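Local coordinates for protein ESSB (Geobacillus thermodenitrificans, PDB 4ANO) that is an integral membrane component of the type VII secretion system, represented here by its cytoplasmic fragment, which probably adopts a protein-kinase-like fold, at residues T9-Q14 against I109-N114; V27-A32 against D61-V66; R89-L94 against A150-L155. One frame throughout, in Å; residues are numbered along the deposited sequence. Where two conformers were deposited one is given.

Contact 1 of 3, residues T9-Q14 against I109-N114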
loop_
_atom_site.group_PDB
_atom_site.type_symbol
_atom_site.label_atom_id
_atom_site.label_comp_id
_atom_site.label_asym_id
_atom_site.label_seq_id
_atom_site.Cartn_x
_atom_site.Cartn_y
_atom_site.Cartn_z
ATOM N N THR A 9 -10.035 2.807 -10.504
ATOM C CA THR A 9 -9.542 2.966 -9.127
ATOM C C THR A 9 -8.242 3.781 -9.149
ATOM O O THR A 9 -7.736 4.072 -10.193
ATOM C CB THR A 9 -9.295 1.621 -8.467
ATOM O OG1 THR A 9 -8.346 0.869 -9.227
ATOM C CG2 THR A 9 -10.617 0.830 -8.342
ATOM N N TYR A 10 -7.714 4.120 -7.985
ATOM C CA TYR A 10 -6.438 4.826 -7.979
ATOM C C TYR A 10 -5.335 3.964 -8.688
ATOM O O TYR A 10 -4.590 4.479 -9.538
ATOM C CB TYR A 10 -6.045 5.074 -6.518
ATOM C CG TYR A 10 -4.722 5.787 -6.387
ATOM C CD1 TYR A 10 -4.604 7.123 -6.679
ATOM C CD2 TYR A 10 -3.603 5.083 -5.959
ATOM C CE1 TYR A 10 -3.406 7.764 -6.548
ATOM C CE2 TYR A 10 -2.368 5.708 -5.790
ATOM C CZ TYR A 10 -2.274 7.050 -6.077
ATOM O OH TYR A 10 -1.067 7.638 -5.999
ATOM N N LEU A 11 -5.213 2.701 -8.308
ATOM C CA LEU A 11 -4.259 1.793 -8.960
ATOM C C LEU A 11 -4.417 1.880 -10.460
ATOM O O LEU A 11 -3.464 2.169 -11.213
ATOM C CB LEU A 11 -4.555 0.362 -8.540
ATOM C CG LEU A 11 -3.854 -0.176 -7.307
ATOM C CD1 LEU A 11 -4.263 -1.619 -7.076
ATOM C CD2 LEU A 11 -2.309 -0.035 -7.359
ATOM N N GLU A 12 -5.637 1.625 -10.921
ATOM C CA GLU A 12 -5.831 1.623 -12.405
ATOM C C GLU A 12 -5.365 2.873 -13.097
ATOM O O GLU A 12 -4.702 2.857 -14.139
ATOM C CB GLU A 12 -7.293 1.341 -12.738
ATOM C CG GLU A 12 -7.609 -0.079 -12.460
ATOM C CD GLU A 12 -9.034 -0.377 -12.881
ATOM O OE1 GLU A 12 -9.907 0.350 -12.369
ATOM O OE2 GLU A 12 -9.273 -1.292 -13.706
ATOM N N THR A 13 -5.717 4.012 -12.524
ATOM C CA THR A 13 -5.339 5.294 -13.033
ATOM C C THR A 13 -3.818 5.528 -13.006
ATOM O O THR A 13 -3.235 6.030 -14.004
ATOM C CB THR A 13 -6.110 6.404 -12.238
ATOM O OG1 THR A 13 -7.513 6.194 -12.434
ATOM C CG2 THR A 13 -5.772 7.771 -12.780
ATOM N N GLN A 14 -3.165 5.212 -11.873
ATOM C CA GLN A 14 -1.708 5.436 -11.797
ATOM C C GLN A 14 -0.936 4.475 -12.745
ATOM O O GLN A 14 0.175 4.840 -13.257
ATOM C CB GLN A 14 -1.148 5.131 -10.412
ATOM C CG GLN A 14 -1.557 6.182 -9.331
ATOM C CD GLN A 14 -1.097 7.555 -9.683
ATOM O OE1 GLN A 14 0.102 7.801 -10.000
ATOM N NE2 GLN A 14 -2.054 8.474 -9.814
ATOM N N ILE A 109 3.865 1.000 -5.096
ATOM C CA ILE A 109 2.649 1.876 -5.103
ATOM C C ILE A 109 1.789 1.452 -3.929
ATOM O O ILE A 109 1.384 0.259 -3.802
ATOM C CB ILE A 109 1.878 1.900 -6.457
ATOM C CG1 ILE A 109 0.490 2.615 -6.327
ATOM C CG2 ILE A 109 1.634 0.434 -7.075
ATOM C CD1 ILE A 109 -0.031 3.042 -7.737
ATOM N N VAL A 110 1.455 2.440 -3.057
ATOM C CA VAL A 110 0.809 2.117 -1.795
ATOM C C VAL A 110 -0.638 2.622 -1.808
ATOM O O VAL A 110 -0.942 3.824 -1.949
ATOM C CB VAL A 110 1.567 2.730 -0.596
ATOM C CG1 VAL A 110 0.821 2.442 0.700
ATOM C CG2 VAL A 110 3.022 2.216 -0.588
ATOM N N CYS A 111 -1.589 1.707 -1.664
ATOM C CA CYS A 111 -2.990 2.052 -1.546
ATOM C C CYS A 111 -3.708 0.807 -1.008
ATOM O O CYS A 111 -3.142 -0.269 -1.117
ATOM C CB CYS A 111 -3.599 2.659 -2.790
ATOM S SG CYS A 111 -3.516 1.386 -4.179
ATOM N N PRO A 112 -4.916 0.948 -0.458
ATOM C CA PRO A 112 -5.581 -0.193 0.189
ATOM C C PRO A 112 -5.850 -1.333 -0.792
ATOM O O PRO A 112 -5.689 -2.495 -0.372
ATOM C CB PRO A 112 -6.913 0.436 0.727
ATOM C CG PRO A 112 -6.422 1.826 1.130
ATOM C CD PRO A 112 -5.494 2.242 -0.027
ATOM N N GLU A 113 -6.103 -1.034 -2.060
ATOM C CA GLU A 113 -6.454 -2.086 -3.055
ATOM C C GLU A 113 -5.223 -2.948 -3.315
ATOM O O GLU A 113 -5.341 -4.102 -3.815
ATOM C CB GLU A 113 -6.865 -1.468 -4.396
ATOM C CG GLU A 113 -7.561 -2.430 -5.308
ATOM C CD GLU A 113 -7.999 -1.845 -6.647
ATOM O OE1 GLU A 113 -7.583 -0.728 -7.070
ATOM O OE2 GLU A 113 -8.805 -2.573 -7.285
ATOM N N ASN A 114 -4.049 -2.388 -3.057
ATOM C CA ASN A 114 -2.810 -3.081 -3.391
ATOM C C ASN A 114 -2.140 -3.801 -2.246
ATOM O O ASN A 114 -0.993 -4.223 -2.366
ATOM C CB ASN A 114 -1.838 -2.093 -4.032
ATOM C CG ASN A 114 -0.829 -2.775 -4.910
ATOM O OD1 ASN A 114 -1.107 -3.809 -5.569
ATOM N ND2 ASN A 114 0.380 -2.192 -4.948
HETATM O O HOH W 1 -9.428 -1.981 -9.774
HETATM O O HOH W 2 -6.922 1.614 -6.043
#
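Thr9 and Glu113 make the polar part of the contact, their side chains crossing at about a right angle. Thr9 OG1 donates to Glu113 OE1 over 2.8 Å, using its syn lone pair. Two waters widen the grip: one donates to both Thr9 OG1 and Glu113 OE2, the other accepts from Leu11 N and donates to Glu113 OE1 at 2.6 Å. The carboxylate gets there because the Glu113 chain leaves with CG anti to its N (chi1 -165°) and stays extended. Thr9 OG1 also accepts from Glu12 N at 3.3 Å, and Thr9 N returns a bond of 3.1 Å to Glu12 OE1, so one hydroxyl ties the helix start to the loop. Within segment 109-114, Asn114 ND2 holds Ile109 O at 2.9 Å, while Asn114 OD1 accepts from His127 N.

Apolar contacts lie deeper. Ile109 CD1 reaches across to Gln14 CB at 3.6 Å and to Tyr10 CE2, sliding past the tyrosine in the opposite direction. Leu11, in the one of its two conformers given, sets CG (3.5 Å) and CD2 beside Cys111 SG, CD2 also near Ile109 CD1, and CD1 by Glu113 CB and Asn114 CB.

A sulfur-aromatic contact puts Cys111 SG 5.4 Å from the centroid of the Tyr10 ring, at its edge. Gln14 CG covers one ring face off-centre, Phe162 meets the ring edge-to-face, and Tyr10 OH bonds to Glu147.

The reciprocal bonds of Thr9 and Glu12 form a capping box at the start of helix 10-15; Glu113, in the 3-10 segment 112-114, binds the capping hydroxyl from across the contact.

Contact 2 of 3, residues V27-A32 against D61-V66; sequences VIFQRA and DEVKVV
Val27 and Val65, a hydrogen-bonded antiparallel pair, send their side chains the same way, side by side. The Val27 rotamer (chi1 57°) sets CG1 between N and the carbonyl carbon, where it meets Val65 CB at 3.6 Å. On the same face Phe29 turns its ring edge to the backbone, CD1 lying 3.6 Å from Val63 O in the ring plane. That carbonyl also takes the nearly straight bond from Phe29 N, at 2.8 Å.

The other face is polar at one end. Gln30 bends at chi2 (-49°), which brings its amide alongside the extended Glu62 chain: NE2 donates to OE2 at 3.1 Å. The acceptor lies close to the amide plane, but OE2 is met on its anti side from somewhat out of the carboxylate plane, the two planes 72° apart. A water donates to Gln30 OE1 at 2.7 Å. Replacing Glu62 by an alanine would probably leave Gln30 NE2 without its acceptor and its amide freer to turn. Ile28, in the one of two conformers given, lays CD1 against CB and CG of the extended Lys64 chain and holds CG2 near Glu62 OE2.

Beyond the strand, Arg31 N bonds to Asp61 O at 2.9 Å from above the carbonyl plane, and Arg31 NH1 turns to Ser59 O.

Strands 25-30 and 62-68 are the two inner strands of a four-stranded antiparallel sheet, between 18-22 and 53-58. Leu15 of helix 10-15 packs on Val27 and Phe29, with Pro135 also on Phe29 and Leu34 on Val63.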
loop_
_atom_site.group_PDB
_atom_site.type_symbol
_atom_site.label_atom_id
_atom_site.label_comp_id
_atom_site.label_asym_id
_atom_site.label_seq_id
_atom_site.Cartn_x
_atom_site.Cartn_y
_atom_site.Cartn_z
ATOM N N VAL A 27 -3.747 -7.860 -13.754
ATOM C CA VAL A 27 -3.625 -6.501 -14.258
ATOM C C VAL A 27 -3.155 -6.634 -15.714
ATOM O O VAL A 27 -2.242 -7.421 -15.997
ATOM C CB VAL A 27 -2.690 -5.625 -13.353
ATOM C CG1 VAL A 27 -1.330 -6.200 -13.207
ATOM C CG2 VAL A 27 -2.559 -4.201 -13.877
ATOM N N ILE A 28 -3.712 -5.784 -16.572
ATOM C CA ILE A 28 -3.452 -5.826 -18.019
ATOM C C ILE A 28 -2.909 -4.449 -18.456
ATOM O O ILE A 28 -3.537 -3.393 -18.208
ATOM C CB ILE A 28 -4.759 -6.184 -18.814
ATOM C CG1 ILE A 28 -5.415 -7.518 -18.346
ATOM C CG2 ILE A 28 -4.501 -6.162 -20.348
ATOM C CD1 ILE A 28 -4.479 -8.638 -18.320
ATOM N N PHE A 29 -1.694 -4.443 -19.017
ATOM C CA PHE A 29 -1.145 -3.184 -19.529
ATOM C C PHE A 29 -1.031 -3.335 -21.089
ATOM O O PHE A 29 -0.780 -4.419 -21.569
ATOM C CB PHE A 29 0.311 -2.992 -19.070
ATOM C CG PHE A 29 0.498 -2.885 -17.583
ATOM C CD1 PHE A 29 0.535 -3.998 -16.802
ATOM C CD2 PHE A 29 0.702 -1.597 -17.038
ATOM C CE1 PHE A 29 0.699 -3.887 -15.353
ATOM C CE2 PHE A 29 0.910 -1.457 -15.653
ATOM C CZ PHE A 29 0.864 -2.588 -14.828
ATOM N N GLN A 30 -1.081 -2.203 -21.779
ATOM C CA GLN A 30 -0.760 -2.125 -23.213
ATOM C C GLN A 30 0.716 -1.941 -23.418
ATOM O O GLN A 30 1.273 -0.999 -22.944
ATOM C CB GLN A 30 -1.551 -0.950 -23.811
ATOM C CG GLN A 30 -3.025 -1.067 -23.732
ATOM C CD GLN A 30 -3.542 -2.405 -24.225
ATOM O OE1 GLN A 30 -3.412 -2.764 -25.407
ATOM N NE2 GLN A 30 -4.115 -3.170 -23.326
ATOM N N ARG A 31 1.352 -2.858 -24.151
ATOM C CA ARG A 31 2.773 -2.867 -24.330
ATOM C C ARG A 31 3.264 -1.559 -24.985
ATOM O O ARG A 31 4.333 -1.030 -24.679
ATOM C CB ARG A 31 3.141 -4.082 -25.184
ATOM C CG ARG A 31 4.364 -4.702 -24.804
ATOM C CD ARG A 31 4.683 -5.911 -25.757
ATOM N NE ARG A 31 6.100 -5.929 -26.047
ATOM C CZ ARG A 31 6.741 -6.990 -26.537
ATOM N NH1 ARG A 31 6.068 -8.099 -26.734
ATOM N NH2 ARG A 31 8.066 -6.954 -26.716
ATOM N N ALA A 32 2.439 -1.004 -25.858
ATOM C CA ALA A 32 2.787 0.168 -26.584
ATOM C C ALA A 32 3.024 1.363 -25.663
ATOM O O ALA A 32 3.752 2.312 -26.005
ATOM C CB ALA A 32 1.703 0.472 -27.688
ATOM N N ASP A 61 0.990 -7.562 -27.802
ATOM C CA ASP A 61 0.403 -6.257 -27.570
ATOM C C ASP A 61 0.233 -5.891 -26.072
ATOM O O ASP A 61 -0.120 -4.784 -25.760
ATOM C CB ASP A 61 -0.954 -6.198 -28.238
ATOM C CG ASP A 61 -0.835 -6.192 -29.763
ATOM O OD1 ASP A 61 0.211 -5.741 -30.286
ATOM O OD2 ASP A 61 -1.789 -6.645 -30.390
ATOM N N GLU A 62 0.372 -6.850 -25.191
ATOM C CA GLU A 62 -0.009 -6.556 -23.777
ATOM C C GLU A 62 0.925 -7.217 -22.802
ATOM O O GLU A 62 1.597 -8.177 -23.108
ATOM C CB GLU A 62 -1.410 -7.119 -23.423
ATOM C CG GLU A 62 -2.496 -6.432 -24.188
ATOM C CD GLU A 62 -3.834 -7.023 -23.941
ATOM O OE1 GLU A 62 -3.980 -8.238 -23.799
ATOM O OE2 GLU A 62 -4.759 -6.194 -23.881
ATOM N N VAL A 63 0.989 -6.659 -21.590
ATOM C CA VAL A 63 1.665 -7.339 -20.505
ATOM C C VAL A 63 0.566 -7.644 -19.448
ATOM O O VAL A 63 -0.162 -6.738 -19.019
ATOM C CB VAL A 63 2.802 -6.427 -19.856
ATOM C CG1 VAL A 63 3.261 -6.995 -18.514
ATOM C CG2 VAL A 63 3.974 -6.258 -20.884
ATOM N N LYS A 64 0.455 -8.906 -19.070
ATOM C CA LYS A 64 -0.544 -9.394 -18.079
ATOM C C LYS A 64 0.207 -9.930 -16.846
ATOM O O LYS A 64 1.269 -10.627 -16.983
ATOM C CB LYS A 64 -1.486 -10.433 -18.718
ATOM C CG LYS A 64 -2.416 -11.111 -17.775
ATOM C CD LYS A 64 -3.009 -12.302 -18.590
ATOM C CE LYS A 64 -4.376 -12.688 -18.172
ATOM N NZ LYS A 64 -4.597 -14.136 -18.700
ATOM N N VAL A 65 -0.183 -9.462 -15.648
ATOM C CA VAL A 65 0.396 -9.988 -14.366
ATOM C C VAL A 65 -0.811 -10.600 -13.599
ATOM O O VAL A 65 -1.831 -9.943 -13.414
ATOM C CB VAL A 65 1.064 -8.869 -13.529
ATOM C CG1 VAL A 65 1.735 -9.374 -12.237
ATOM C CG2 VAL A 65 2.098 -8.091 -14.400
ATOM N N VAL A 66 -0.665 -11.849 -13.253
ATOM C CA VAL A 66 -1.623 -12.573 -12.476
ATOM C C VAL A 66 -0.988 -12.760 -11.092
ATOM O O VAL A 66 0.075 -13.343 -11.015
ATOM C CB VAL A 66 -1.816 -13.960 -13.083
ATOM C CG1 VAL A 66 -2.779 -14.777 -12.212
ATOM C CG2 VAL A 66 -2.304 -13.828 -14.512
HETATM O O HOH W 3 -4.233 -4.809 -27.042
HETATM O O HOH W 4 0.194 -2.532 -27.219
#

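Contact 3 of 3, residues R89-L94 against A150-L155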
loop_
_atom_site.group_PDB
_atom_site.type_symbol
_atom_site.label_atom_id
_atom_site.label_comp_id
_atom_site.label_asym_id
_atom_site.label_seq_id
_atom_site.Cartn_x
_atom_site.Cartn_y
_atom_site.Cartn_z
ATOM N N ARG A 89 -0.272 -0.673 14.611
ATOM C CA ARG A 89 0.951 -1.499 14.547
ATOM C C ARG A 89 1.157 -1.901 13.110
ATOM O O ARG A 89 2.311 -1.934 12.642
ATOM C CB ARG A 89 0.864 -2.731 15.471
ATOM C CG ARG A 89 1.355 -2.398 16.932
ATOM C CD ARG A 89 1.089 -3.570 17.919
ATOM N NE ARG A 89 1.357 -3.218 19.338
ATOM C CZ ARG A 89 0.832 -3.858 20.403
ATOM N NH1 ARG A 89 -0.006 -4.887 20.242
ATOM N NH2 ARG A 89 1.130 -3.468 21.651
ATOM N N ALA A 90 0.064 -2.290 12.432
ATOM C CA ALA A 90 0.072 -2.620 11.025
ATOM C C ALA A 90 0.618 -1.503 10.143
ATOM O O ALA A 90 1.381 -1.761 9.167
ATOM C CB ALA A 90 -1.329 -3.063 10.537
ATOM N N ALA A 91 0.248 -0.281 10.496
ATOM C CA ALA A 91 0.632 0.916 9.756
ATOM C C ALA A 91 2.123 1.175 9.959
ATOM O O ALA A 91 2.833 1.515 9.021
ATOM C CB ALA A 91 -0.181 2.109 10.200
ATOM N N ILE A 92 2.607 0.946 11.181
ATOM C CA ILE A 92 4.062 1.000 11.415
ATOM C C ILE A 92 4.897 0.025 10.578
ATOM O O ILE A 92 5.908 0.430 9.969
ATOM C CB ILE A 92 4.361 0.907 12.962
ATOM C CG1 ILE A 92 3.761 2.133 13.687
ATOM C CG2 ILE A 92 5.842 0.753 13.224
ATOM C CD1 ILE A 92 3.867 2.078 15.245
ATOM N N HIS A 93 4.480 -1.221 10.500
ATOM C CA HIS A 93 5.134 -2.171 9.627
ATOM C C HIS A 93 5.085 -1.728 8.167
ATOM O O HIS A 93 6.060 -1.886 7.458
ATOM C CB HIS A 93 4.475 -3.545 9.684
ATOM C CG HIS A 93 4.508 -4.205 11.033
ATOM N ND1 HIS A 93 3.412 -4.860 11.548
ATOM C CD2 HIS A 93 5.489 -4.332 11.961
ATOM C CE1 HIS A 93 3.703 -5.352 12.743
ATOM N NE2 HIS A 93 4.953 -5.030 13.027
ATOM N N LEU A 94 3.962 -1.196 7.709
ATOM C CA LEU A 94 3.876 -0.633 6.345
ATOM C C LEU A 94 4.901 0.457 6.104
ATOM O O LEU A 94 5.646 0.451 5.104
ATOM C CB LEU A 94 2.446 -0.079 6.074
ATOM C CG LEU A 94 2.315 0.581 4.684
ATOM C CD1 LEU A 94 2.510 -0.375 3.534
ATOM C CD2 LEU A 94 0.866 1.167 4.562
ATOM N N ALA A 150 -2.003 8.709 3.285
ATOM C CA ALA A 150 -3.427 8.493 3.043
ATOM C C ALA A 150 -3.795 7.069 3.445
ATOM O O ALA A 150 -4.890 6.821 3.972
ATOM C CB ALA A 150 -3.809 8.781 1.637
ATOM N N THR A 151 -2.935 6.110 3.065
ATOM C CA THR A 151 -3.187 4.666 3.381
ATOM C C THR A 151 -3.190 4.402 4.894
ATOM O O THR A 151 -4.069 3.720 5.474
ATOM C CB THR A 151 -2.196 3.752 2.680
ATOM O OG1 THR A 151 -2.359 3.980 1.273
ATOM C CG2 THR A 151 -2.501 2.293 3.062
ATOM N N VAL A 152 -2.220 4.979 5.582
ATOM C CA VAL A 152 -2.174 4.848 7.035
ATOM C C VAL A 152 -3.394 5.522 7.697
ATOM O O VAL A 152 -3.988 4.892 8.617
ATOM C CB VAL A 152 -0.883 5.571 7.503
ATOM C CG1 VAL A 152 -0.913 5.844 9.047
ATOM C CG2 VAL A 152 0.326 4.701 7.141
ATOM N N LEU A 153 -3.787 6.713 7.238
ATOM C CA LEU A 153 -5.028 7.343 7.784
ATOM C C LEU A 153 -6.255 6.520 7.483
ATOM O O LEU A 153 -7.157 6.331 8.316
ATOM C CB LEU A 153 -5.222 8.767 7.283
ATOM C CG LEU A 153 -4.165 9.687 7.909
ATOM C CD1 LEU A 153 -4.075 11.050 7.240
ATOM C CD2 LEU A 153 -4.328 9.792 9.355
ATOM N N ALA A 154 -6.357 6.001 6.273
ATOM C CA ALA A 154 -7.466 5.114 5.953
ATOM C C ALA A 154 -7.491 3.862 6.864
ATOM O O ALA A 154 -8.564 3.370 7.207
ATOM C CB ALA A 154 -7.434 4.702 4.522
ATOM N N LEU A 155 -6.337 3.349 7.238
ATOM C CA LEU A 155 -6.297 2.137 8.040
ATOM C C LEU A 155 -6.583 2.417 9.550
ATOM O O LEU A 155 -7.230 1.584 10.213
ATOM C CB LEU A 155 -4.926 1.523 7.886
ATOM C CG LEU A 155 -4.620 0.231 8.623
ATOM C CD1 LEU A 155 -5.608 -0.808 8.098
ATOM C CD2 LEU A 155 -3.205 -0.207 8.361
#
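An antiparallel helix pair joins helix 84-98 to helix 141-155, their backbones nearest at Ala91 and Val152. The axes of segments 89-94 and 150-155 come within 9.8 Å, with their directions at 165°, and the two CA atoms of Ala91 and Val152 approach to 5.5 Å. Ala91 CB is touched by both methyls of Val152, CG1 at 4.0 Å and CG2 at the same distance. One turn further along the second helix, Leu155 sends a single methyl into the junction of two alanines: its CD2 lies 4.1 Å from Ala90 CB and 4.2 Å from Ala91 CB. Leu94 supplies the matching branch from the first helix. With CG anti to N (chi1 177°), its CD2 reaches Thr151 CG2 at 3.9 Å, the two side chains crossing at about a right angle. Thr151 thus offers its methyl to the leucine, while its hydroxyl bonds back to Glu147 O in its own helix.

Arg87 NE hydrogen-bonds to Leu155 O. All six touching residues are buried and the interface is methyl on methyl: alanines and Leu94 of one helix fit among Thr151, Val152 and Leu155 of the other. The pairing probably rests on shape and burial of apolar surface, with no polar bond between the segments.

How the contacts relate
Contacts 1 and 3 adjoin, their centres about 15 Å apart. The loop segment 109-114 is the shared element: Cys111 CA lies 3.5 Å from Thr151 OG1, and Val110 CG1 packs on Leu94 CD2 at 4.1 Å, so the loop that receives helix 10-15 also rests on both helices of contact 3. Glu147 of helix 141-155 is a residue common to both contacts and also takes a bond from Val110 N. Contacts 1 and 2 do not touch, their nearest atoms about 7 Å apart; for contacts 2 and 3 the nearest atoms are about 17 Å apart. Helix 10-15 lies between the four-stranded sheet of contact 2 and loop 109-114.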